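Local coordinates for protein M32 carboxypeptidase (Chitinophagaceae bacterium, PDB 7A03) that probably hydrolyses peptides from their C-terminal end as a metal-dependent carboxypeptidase of the M32 (Taq) family, at residues A[207-221]-A[313-325]. Numbering follows the deposited sequence.
Sequences DRDKQWQLGIDLLRQ and FWKFQYPRIQALF. With GOL (glycerol), chain D.
Phe325, Leu324 and Lys210 form the tight end of this contact. With CG anti to its carbonyl carbon, the Phe325 ring runs back to helix 208-221, where CZ lies 3.6 Å from Lys210 CB and 3.9 Å from Gln211 CG; Leu214 CD2 stands at the ring edge. Lys210 lies alongside Leu324 but runs the other way; its CE is 3.4 Å from the backbone Leu324 O, and the chain then bends at its last torsion, carrying NZ off the interface. Leu214 continues the apolar seam, setting CD1 3.9 Å from Ile321 CG2, and Phe258 of helix 258-277 touches both Leu214 and Ile321. Toward the Gln221 end the CA separation grows from 7.2 Å at Lys210 and Leu324 to 9.4 Å at Leu218 and Gln317. Leu214, Ile321 and Phe325 are buried, but here Arg320 is exposed and Gln221 partly so, and a glycerol, probably from the crystallisation liquor, helps bridge the interval. Gln317 NE2 donates to Gln221 OE1 (2.7 Å) in the carbonyl plane, somewhat bent at 147°, the amides 15° from coplanar; Gln317 NE2 also bonds Tyr452 OH. Glycerol O3 receives Gln221 NE2 and Arg320 NE and donates to Gln317 OE1, whereas O2 joins Arg320 NH2 to Asp217 OD2. Replacing Gln221 by an alanine removes the amide, which would probably cost Gln317 NE2 its partner on helix 208-221 and glycerol O3 one donor. The axes, 11.6 Å apart at closest approach and 154° between directions, define a near-antiparallel helix pair within the predominantly helical M32 carboxypeptidase fold.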
loop_
_atom_site.group_PDB
_atom_site.type_symbol
_atom_site.label_atom_id
_atom_site.label_comp_id
_atom_site.label_asym_id
_atom_site.label_seq_id
_atom_site.Cartn_x
_atom_site.Cartn_y
_atom_site.Cartn_z
ATOM N N ASP A 207 -24.056 7.825 13.904
ATOM C CA ASP A 207 -23.629 9.128 14.416
ATOM C C ASP A 207 -22.139 9.382 14.216
ATOM O O ASP A 207 -21.293 8.564 14.590
ATOM C CB ASP A 207 -23.985 9.234 15.904
ATOM C CG ASP A 207 -23.566 10.563 16.516
ATOM O OD1 ASP A 207 -24.277 11.558 16.287
ATOM O OD2 ASP A 207 -22.536 10.613 17.234
ATOM N N ARG A 208 -21.829 10.559 13.666
ATOM C CA ARG A 208 -20.455 10.876 13.290
ATOM C C ARG A 208 -19.532 10.922 14.501
ATOM O O ARG A 208 -18.403 10.415 14.447
ATOM C CB ARG A 208 -20.424 12.216 12.549
ATOM C CG ARG A 208 -19.031 12.730 12.257
ATOM C CD ARG A 208 -19.082 14.044 11.506
ATOM N NE ARG A 208 -17.796 14.344 10.884
ATOM C CZ ARG A 208 -17.466 13.990 9.645
ATOM N NH1 ARG A 208 -18.332 13.323 8.892
ATOM N NH2 ARG A 208 -16.272 14.303 9.158
ATOM N N ASP A 209 -19.977 11.544 15.594
ATOM C CA ASP A 209 -19.113 11.661 16.766
ATOM C C ASP A 209 -18.867 10.298 17.403
ATOM O O ASP A 209 -17.754 10.015 17.872
ATOM C CB ASP A 209 -19.706 12.662 17.767
ATOM C CG ASP A 209 -19.509 14.108 17.330
ATOM O OD1 ASP A 209 -18.832 14.345 16.299
ATOM O OD2 ASP A 209 -20.029 15.011 18.018
ATOM N N LYS A 210 -19.889 9.431 17.398
ATOM C CA LYS A 210 -19.707 8.068 17.882
ATOM C C LYS A 210 -18.738 7.294 16.992
ATOM O O LYS A 210 -17.871 6.575 17.496
ATOM C CB LYS A 210 -21.052 7.347 17.963
ATOM C CG LYS A 210 -21.941 7.765 19.143
ATOM C CD LYS A 210 -23.325 7.132 18.997
ATOM C CE LYS A 210 -24.055 7.045 20.321
ATOM N NZ LYS A 210 -23.862 8.276 21.133
ATOM N N GLN A 211 -18.846 7.442 15.673
ATOM C CA GLN A 211 -17.866 6.791 14.803
ATOM C C GLN A 211 -16.454 7.291 15.090
ATOM O O GLN A 211 -15.498 6.501 15.164
ATOM C CB GLN A 211 -18.220 6.995 13.333
ATOM C CG GLN A 211 -19.456 6.248 12.880
ATOM C CD GLN A 211 -19.505 6.136 11.387
ATOM O OE1 GLN A 211 -18.652 5.490 10.784
ATOM N NE2 GLN A 211 -20.483 6.775 10.770
ATOM N N TRP A 212 -16.293 8.608 15.226
ATOM C CA TRP A 212 -14.964 9.163 15.465
ATOM C C TRP A 212 -14.336 8.541 16.703
ATOM O O TRP A 212 -13.187 8.058 16.667
ATOM C CB TRP A 212 -15.052 10.680 15.615
ATOM C CG TRP A 212 -13.760 11.273 16.042
ATOM C CD1 TRP A 212 -13.395 11.597 17.308
ATOM C CD2 TRP A 212 -12.644 11.611 15.201
ATOM N NE1 TRP A 212 -12.123 12.118 17.320
ATOM C CE2 TRP A 212 -11.631 12.121 16.042
ATOM C CE3 TRP A 212 -12.393 11.507 13.828
ATOM C CZ2 TRP A 212 -10.398 12.570 15.549
ATOM C CZ3 TRP A 212 -11.158 11.956 13.333
ATOM C CH2 TRP A 212 -10.177 12.465 14.197
ATOM N N GLN A 213 -15.096 8.517 17.811
ATOM C CA GLN A 213 -14.547 7.983 19.051
ATOM C C GLN A 213 -14.301 6.482 18.955
ATOM O O GLN A 213 -13.346 5.979 19.556
ATOM C CB GLN A 213 -15.449 8.336 20.234
ATOM C CG GLN A 213 -14.829 8.030 21.593
ATOM C CD GLN A 213 -13.527 8.755 21.808
ATOM O OE1 GLN A 213 -13.461 9.979 21.679
ATOM N NE2 GLN A 213 -12.472 8.007 22.113
ATOM N N LEU A 214 -15.138 5.767 18.198
ATOM C CA LEU A 214 -14.931 4.337 17.993
ATOM C C LEU A 214 -13.577 4.075 17.352
ATOM O O LEU A 214 -12.824 3.190 17.788
ATOM C CB LEU A 214 -16.051 3.784 17.109
ATOM C CG LEU A 214 -15.847 2.371 16.549
ATOM C CD1 LEU A 214 -15.726 1.386 17.691
ATOM C CD2 LEU A 214 -17.005 1.999 15.643
ATOM N N GLY A 215 -13.254 4.844 16.308
ATOM C CA GLY A 215 -11.973 4.654 15.635
ATOM C C GLY A 215 -10.791 4.979 16.529
ATOM O O GLY A 215 -9.784 4.254 16.546
ATOM N N ILE A 216 -10.891 6.080 17.285
ATOM C CA ILE A 216 -9.844 6.395 18.262
ATOM C C ILE A 216 -9.650 5.241 19.254
ATOM O O ILE A 216 -8.517 4.855 19.583
ATOM C CB ILE A 216 -10.169 7.715 18.982
ATOM C CG1 ILE A 216 -10.204 8.897 17.992
ATOM C CG2 ILE A 216 -9.201 7.924 20.140
ATOM C CD1 ILE A 216 -8.839 9.292 17.462
ATOM N N ASP A 217 -10.759 4.701 19.775
ATOM C CA ASP A 217 -10.687 3.603 20.735
ATOM C C ASP A 217 -10.026 2.376 20.121
ATOM O O ASP A 217 -9.177 1.735 20.749
ATOM C CB ASP A 217 -12.098 3.239 21.186
ATOM C CG ASP A 217 -12.663 4.193 22.212
ATOM O OD1 ASP A 217 -11.966 5.144 22.620
ATOM O OD2 ASP A 217 -13.826 3.970 22.615
ATOM N N LEU A 218 -10.408 2.032 18.893
ATOM C CA LEU A 218 -9.813 0.869 18.243
ATOM C C LEU A 218 -8.316 1.059 18.032
ATOM O O LEU A 218 -7.528 0.141 18.278
ATOM C CB LEU A 218 -10.524 0.599 16.921
ATOM C CG LEU A 218 -11.952 0.094 17.093
ATOM C CD1 LEU A 218 -12.626 0.027 15.738
ATOM C CD2 LEU A 218 -11.945 -1.276 17.785
ATOM N N LEU A 219 -7.902 2.248 17.595
ATOM C CA LEU A 219 -6.475 2.503 17.435
ATOM C C LEU A 219 -5.730 2.366 18.761
ATOM O O LEU A 219 -4.655 1.754 18.818
ATOM C CB LEU A 219 -6.267 3.903 16.857
ATOM C CG LEU A 219 -6.653 4.077 15.378
ATOM C CD1 LEU A 219 -6.746 5.571 15.040
ATOM C CD2 LEU A 219 -5.621 3.355 14.525
ATOM N N ARG A 220 -6.299 2.911 19.842
ATOM C CA ARG A 220 -5.694 2.746 21.158
ATOM C C ARG A 220 -5.559 1.267 21.506
ATOM O O ARG A 220 -4.494 0.805 21.935
ATOM C CB ARG A 220 -6.564 3.461 22.198
ATOM C CG ARG A 220 -5.825 3.867 23.460
ATOM C CD ARG A 220 -5.588 5.369 23.475
ATOM N NE ARG A 220 -6.837 6.123 23.401
ATOM C CZ ARG A 220 -6.907 7.451 23.435
ATOM N NH1 ARG A 220 -5.797 8.168 23.542
ATOM N NH2 ARG A 220 -8.084 8.060 23.365
ATOM N N GLN A 221 -6.632 0.502 21.303
ATOM C CA GLN A 221 -6.603 -0.911 21.663
ATOM C C GLN A 221 -5.592 -1.685 20.828
ATOM O O GLN A 221 -4.991 -2.647 21.323
ATOM C CB GLN A 221 -7.993 -1.518 21.519
ATOM C CG GLN A 221 -9.028 -0.940 22.492
ATOM C CD GLN A 221 -10.438 -1.384 22.147
ATOM O OE1 GLN A 221 -10.630 -2.485 21.633
ATOM N NE2 GLN A 221 -11.421 -0.535 22.421
ATOM N N PHE A 313 -12.204 -11.532 16.118
ATOM C CA PHE A 313 -12.168 -10.109 16.467
ATOM C C PHE A 313 -13.554 -9.622 16.893
ATOM O O PHE A 313 -13.716 -8.918 17.906
ATOM C CB PHE A 313 -11.681 -9.327 15.242
ATOM C CG PHE A 313 -11.471 -7.846 15.464
ATOM C CD1 PHE A 313 -10.358 -7.383 16.138
ATOM C CD2 PHE A 313 -12.375 -6.930 14.950
ATOM C CE1 PHE A 313 -10.142 -6.000 16.311
ATOM C CE2 PHE A 313 -12.190 -5.561 15.128
ATOM C CZ PHE A 313 -11.067 -5.094 15.815
ATOM N N TRP A 314 -14.573 -10.000 16.124
ATOM C CA TRP A 314 -15.920 -9.521 16.372
ATOM C C TRP A 314 -16.611 -10.202 17.555
ATOM O O TRP A 314 -17.548 -9.621 18.093
ATOM C CB TRP A 314 -16.738 -9.463 15.069
ATOM C CG TRP A 314 -16.205 -8.353 14.232
ATOM C CD1 TRP A 314 -15.357 -8.445 13.152
ATOM C CD2 TRP A 314 -16.381 -6.962 14.483
ATOM N NE1 TRP A 314 -15.032 -7.186 12.697
ATOM C CE2 TRP A 314 -15.655 -6.258 13.490
ATOM C CE3 TRP A 314 -17.103 -6.234 15.433
ATOM C CZ2 TRP A 314 -15.615 -4.865 13.439
ATOM C CZ3 TRP A 314 -17.077 -4.853 15.375
ATOM C CH2 TRP A 314 -16.342 -4.178 14.386
ATOM N N LYS A 315 -16.133 -11.358 18.023
ATOM C CA LYS A 315 -16.710 -11.925 19.239
ATOM C C LYS A 315 -16.592 -10.950 20.404
ATOM O O LYS A 315 -17.521 -10.813 21.202
ATOM C CB LYS A 315 -16.022 -13.235 19.585
ATOM C CG LYS A 315 -16.418 -14.382 18.689
ATOM C CD LYS A 315 -15.698 -15.662 19.073
ATOM C CE LYS A 315 -15.779 -16.704 17.973
ATOM N NZ LYS A 315 -15.048 -17.941 18.372
ATOM N N PHE A 316 -15.464 -10.247 20.500
ATOM C CA PHE A 316 -15.288 -9.222 21.517
ATOM C C PHE A 316 -15.839 -7.874 21.076
ATOM O O PHE A 316 -16.512 -7.187 21.861
ATOM C CB PHE A 316 -13.798 -9.100 21.866
ATOM C CG PHE A 316 -13.485 -8.008 22.852
ATOM C CD1 PHE A 316 -13.584 -8.247 24.215
ATOM C CD2 PHE A 316 -13.062 -6.759 22.425
ATOM C CE1 PHE A 316 -13.285 -7.263 25.126
ATOM C CE2 PHE A 316 -12.765 -5.751 23.340
ATOM C CZ PHE A 316 -12.875 -6.012 24.699
ATOM N N GLN A 317 -15.574 -7.463 19.834
ATOM C CA GLN A 317 -15.943 -6.106 19.448
ATOM C C GLN A 317 -17.436 -5.932 19.163
ATOM O O GLN A 317 -17.971 -4.838 19.366
ATOM C CB GLN A 317 -15.098 -5.622 18.268
ATOM C CG GLN A 317 -13.623 -5.397 18.598
ATOM C CD GLN A 317 -13.374 -4.200 19.515
ATOM O OE1 GLN A 317 -14.268 -3.380 19.761
ATOM N NE2 GLN A 317 -12.153 -4.093 20.008
ATOM N N TYR A 318 -18.136 -6.967 18.699
ATOM C CA TYR A 318 -19.521 -6.764 18.280
ATOM C C TYR A 318 -20.435 -6.292 19.403
ATOM O O TYR A 318 -21.174 -5.318 19.185
ATOM C CB TYR A 318 -20.084 -7.970 17.510
ATOM C CG TYR A 318 -21.413 -7.606 16.880
ATOM C CD1 TYR A 318 -21.486 -6.592 15.936
ATOM C CD2 TYR A 318 -22.603 -8.235 17.267
ATOM C CE1 TYR A 318 -22.690 -6.209 15.379
ATOM C CE2 TYR A 318 -23.817 -7.865 16.700
ATOM C CZ TYR A 318 -23.849 -6.855 15.754
ATOM O OH TYR A 318 -25.027 -6.438 15.173
ATOM N N PRO A 319 -20.462 -6.911 20.589
ATOM C CA PRO A 319 -21.343 -6.378 21.642
ATOM C C PRO A 319 -21.029 -4.933 21.982
ATOM O O PRO A 319 -21.946 -4.147 22.279
ATOM C CB PRO A 319 -21.096 -7.323 22.828
ATOM C CG PRO A 319 -20.479 -8.546 22.231
ATOM C CD PRO A 319 -19.710 -8.096 21.042
ATOM N N ARG A 320 -19.754 -4.539 21.882
ATOM C CA ARG A 320 -19.386 -3.158 22.171
ATOM C C ARG A 320 -19.963 -2.192 21.133
ATOM O O ARG A 320 -20.521 -1.139 21.482
ATOM C CB ARG A 320 -17.871 -3.031 22.287
ATOM C CG ARG A 320 -17.248 -3.905 23.370
ATOM C CD ARG A 320 -15.707 -3.867 23.327
ATOM N NE ARG A 320 -15.131 -2.544 23.596
ATOM C CZ ARG A 320 -14.898 -2.062 24.812
ATOM N NH1 ARG A 320 -15.186 -2.785 25.884
ATOM N NH2 ARG A 320 -14.364 -0.852 24.954
ATOM N N ILE A 321 -19.853 -2.527 19.843
ATOM C CA ILE A 321 -20.414 -1.611 18.855
ATOM C C ILE A 321 -21.938 -1.671 18.842
ATOM O O ILE A 321 -22.591 -0.695 18.465
ATOM C CB ILE A 321 -19.804 -1.702 17.437
ATOM C CG1 ILE A 321 -20.208 -2.996 16.747
ATOM C CG2 ILE A 321 -18.290 -1.491 17.454
ATOM C CD1 ILE A 321 -20.040 -2.906 15.231
ATOM N N GLN A 322 -22.528 -2.793 19.259
ATOM C CA GLN A 322 -23.976 -2.835 19.421
ATOM C C GLN A 322 -24.410 -1.862 20.498
ATOM O O GLN A 322 -25.418 -1.157 20.348
ATOM C CB GLN A 322 -24.388 -4.238 19.837
ATOM C CG GLN A 322 -24.744 -5.150 18.701
ATOM C CD GLN A 322 -25.365 -6.426 19.216
ATOM O OE1 GLN A 322 -24.865 -7.019 20.175
ATOM N NE2 GLN A 322 -26.477 -6.843 18.611
ATOM N N ALA A 323 -23.671 -1.831 21.604
ATOM C CA ALA A 323 -23.975 -0.879 22.669
ATOM C C ALA A 323 -23.831 0.556 22.189
ATOM O O ALA A 323 -24.559 1.449 22.656
ATOM C CB ALA A 323 -23.038 -1.125 23.850
ATOM N N LEU A 324 -22.886 0.797 21.277
ATOM C CA LEU A 324 -22.680 2.140 20.753
ATOM C C LEU A 324 -23.786 2.555 19.783
ATOM O O LEU A 324 -24.172 3.731 19.743
ATOM C CB LEU A 324 -21.323 2.191 20.062
ATOM C CG LEU A 324 -20.803 3.548 19.640
ATOM C CD1 LEU A 324 -20.853 4.496 20.840
ATOM C CD2 LEU A 324 -19.394 3.373 19.139
ATOM N N PHE A 325 -24.297 1.615 18.982
ATOM C CA PHE A 325 -25.275 1.907 17.928
ATOM C C PHE A 325 -26.483 0.979 18.057
ATOM O O PHE A 325 -26.816 0.231 17.129
ATOM C CB PHE A 325 -24.628 1.742 16.550
ATOM C CG PHE A 325 -23.494 2.704 16.285
ATOM C CD1 PHE A 325 -23.755 4.042 16.089
ATOM C CD2 PHE A 325 -22.181 2.263 16.215
ATOM C CE1 PHE A 325 -22.723 4.940 15.827
ATOM C CE2 PHE A 325 -21.144 3.156 15.961
ATOM C CZ PHE A 325 -21.422 4.497 15.772
HETATM C C1 GOL D . -16.426 0.405 21.757
HETATM O O1 GOL D . -17.117 1.520 22.289
HETATM C C2 GOL D . -14.974 0.877 21.482
HETATM O O2 GOL D . -14.236 1.073 22.648
HETATM C C3 GOL D . -14.348 -0.215 20.555
HETATM O O3 GOL D . -14.075 -1.358 21.310
#